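2-C-methyl-D-erythritol 4-phosphate cytidylyltransferase (Thermus thermophilus HB8, PDB 2PX7) probably catalyses the transfer of a cytidylyl group from CTP to 2-C-methyl-D-erythritol 4-phosphate, a step of isoprenoid biosynthesis by the DXP pathway. Local coordinates at residues A[26-31]-A[63-68]. Sequence-based numbering, arbitrary orientation.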
loop_
_atom_site.group_PDB
_atom_site.type_symbol
_atom_site.label_atom_id
_atom_site.label_comp_id
_atom_site.label_asym_id
_atom_site.label_seq_id
_atom_site.Cartn_x
_atom_site.Cartn_y
_atom_site.Cartn_z
ATOM N N VAL A 26 9.999 -27.132 0.199
ATOM C CA VAL A 26 11.462 -27.050 -0.266
ATOM C C VAL A 26 12.440 -25.968 0.420
ATOM O O VAL A 26 12.523 -25.959 1.632
ATOM C CB VAL A 26 11.644 -27.232 -1.825
ATOM C CG1 VAL A 26 11.854 -28.695 -2.169
ATOM C CG2 VAL A 26 10.462 -26.726 -2.622
ATOM N N SER A 27 13.179 -25.095 -0.281
ATOM C CA SER A 27 14.226 -24.243 0.422
ATOM C C SER A 27 14.008 -22.695 0.714
ATOM O O SER A 27 14.057 -21.869 -0.185
ATOM C CB SER A 27 15.576 -24.461 -0.262
ATOM O OG SER A 27 16.671 -24.313 0.618
ATOM N N VAL A 28 13.824 -22.303 1.977
ATOM C CA VAL A 28 13.402 -20.927 2.315
ATOM C C VAL A 28 14.532 -20.070 2.913
ATOM O O VAL A 28 15.141 -20.452 3.916
ATOM C CB VAL A 28 12.171 -20.925 3.291
ATOM C CG1 VAL A 28 11.814 -19.527 3.704
ATOM C CG2 VAL A 28 10.954 -21.624 2.666
ATOM N N LEU A 29 14.806 -18.913 2.303
ATOM C CA LEU A 29 15.871 -18.022 2.796
ATOM C C LEU A 29 15.281 -16.769 3.400
ATOM O O LEU A 29 14.534 -16.061 2.730
ATOM C CB LEU A 29 16.876 -17.657 1.686
ATOM C CG LEU A 29 17.276 -18.772 0.706
ATOM C CD1 LEU A 29 18.304 -18.255 -0.321
ATOM C CD2 LEU A 29 17.837 -19.969 1.471
ATOM N N ILE A 30 15.625 -16.512 4.662
ATOM C CA ILE A 30 15.159 -15.348 5.411
ATOM C C ILE A 30 16.326 -14.396 5.769
ATOM O O ILE A 30 16.927 -14.525 6.844
ATOM C CB ILE A 30 14.387 -15.778 6.718
ATOM C CG1 ILE A 30 13.316 -16.866 6.450
ATOM C CG2 ILE A 30 13.876 -14.562 7.517
ATOM C CD1 ILE A 30 12.143 -16.511 5.454
ATOM N N PRO A 31 16.637 -13.423 4.882
ATOM C CA PRO A 31 17.735 -12.475 5.157
ATOM C C PRO A 31 17.359 -11.410 6.180
ATOM O O PRO A 31 17.203 -10.258 5.817
ATOM C CB PRO A 31 17.988 -11.827 3.786
ATOM C CG PRO A 31 16.605 -11.866 3.096
ATOM C CD PRO A 31 15.978 -13.158 3.579
ATOM N N ARG A 63 6.197 -23.206 7.661
ATOM C CA ARG A 63 6.456 -24.376 8.510
ATOM C C ARG A 63 6.421 -25.709 7.753
ATOM O O ARG A 63 6.975 -26.701 8.203
ATOM C CB ARG A 63 5.564 -24.373 9.765
ATOM C CG ARG A 63 4.150 -24.904 9.607
ATOM C CD ARG A 63 3.464 -24.916 10.989
ATOM N NE ARG A 63 2.349 -23.967 11.072
ATOM C CZ ARG A 63 2.070 -23.192 12.121
ATOM N NH1 ARG A 63 2.844 -23.200 13.210
ATOM N NH2 ARG A 63 1.015 -22.377 12.069
ATOM N N ASP A 64 5.805 -25.700 6.580
ATOM C CA ASP A 64 5.773 -26.854 5.696
ATOM C C ASP A 64 7.000 -26.998 4.783
ATOM O O ASP A 64 7.106 -27.989 4.050
ATOM C CB ASP A 64 4.501 -26.802 4.843
ATOM C CG ASP A 64 3.250 -27.082 5.653
ATOM O OD1 ASP A 64 3.315 -27.950 6.557
ATOM O OD2 ASP A 64 2.207 -26.439 5.386
ATOM N N ALA A 65 7.910 -26.018 4.820
ATOM C CA ALA A 65 9.121 -26.037 3.983
ATOM C C ALA A 65 10.138 -27.049 4.481
ATOM O O ALA A 65 10.328 -27.197 5.688
ATOM C CB ALA A 65 9.752 -24.648 3.908
ATOM N N ALA A 66 10.812 -27.716 3.547
ATOM C CA ALA A 66 11.803 -28.734 3.899
ATOM C C ALA A 66 13.024 -28.148 4.638
ATOM O O ALA A 66 13.615 -28.812 5.483
ATOM C CB ALA A 66 12.227 -29.536 2.658
ATOM N N GLU A 67 13.370 -26.894 4.332
ATOM C CA GLU A 67 14.555 -26.231 4.903
ATOM C C GLU A 67 14.322 -24.716 5.019
ATOM O O GLU A 67 13.952 -24.058 4.036
ATOM C CB GLU A 67 15.773 -26.527 4.018
ATOM C CG GLU A 67 17.074 -25.851 4.435
ATOM C CD GLU A 67 18.226 -26.166 3.481
ATOM O OE1 GLU A 67 18.189 -25.736 2.305
ATOM O OE2 GLU A 67 19.187 -26.836 3.923
ATOM N N VAL A 68 14.496 -24.180 6.223
ATOM C CA VAL A 68 14.438 -22.741 6.463
ATOM C C VAL A 68 15.819 -22.274 6.953
ATOM O O VAL A 68 16.369 -22.814 7.925
ATOM C CB VAL A 68 13.336 -22.339 7.475
ATOM C CG1 VAL A 68 13.242 -20.812 7.608
ATOM C CG2 VAL A 68 11.960 -22.937 7.088
#
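Ser27 pairs with Glu67 and Val28 with Val68 as the first strand of the chain runs parallel to strand 67-72, the backbones joined where Glu67 N donates to Val26 O (3.0 Å) and Val28 N to Glu67 O (2.7 Å). The second bond is nearly straight, 170° at the hydrogen, whereas the first is bent to 143°. Glu67 thus gives its N-H and its carbonyl to the two residues flanking Ser27, as a parallel ladder requires. One step on, Val68 CA lies 3.5 Å from Val28 O in a CA-H...O contact.

On the Ser27 and Glu67 face of the sheet a polar link ties the two strands. The glutamate carries CG anti to its backbone N (chi1 177°) and stays extended beyond it, which brings the carboxylate alongside the serine; Ser27 OG donates to Glu67 OE1 (2.7 Å), which receives it on its anti lone pair, the one turned away from the other oxygen. OE1 also accepts from Ser105 N, so two donors, the hydroxyl of buried Ser27 and the Ser105 amide, hold this oxygen in place.

The face bearing Val28 and Val68 is apolar. Val28 CG2, lying beside its own backbone N, presses on the Ala65 methyl CB at 3.5 Å, a tight fit just before strand 67-72 begins. Val68 CG2 rests against Val28 CB, and its CG1 meets Ile30 CG1 (4.1 Å), the last two side chains meeting at a slant. Helix 54-61 packs over this side, with Thr58 on Ile30 and Leu59 on Val68. Two adjacent parallel strands, 27-31 and 67-72, joined through a helix that packs on one face of them, make a beta-alpha-beta crossover, the opening unit of the Rossmann-like nucleotidyltransferase fold of IspD enzymes.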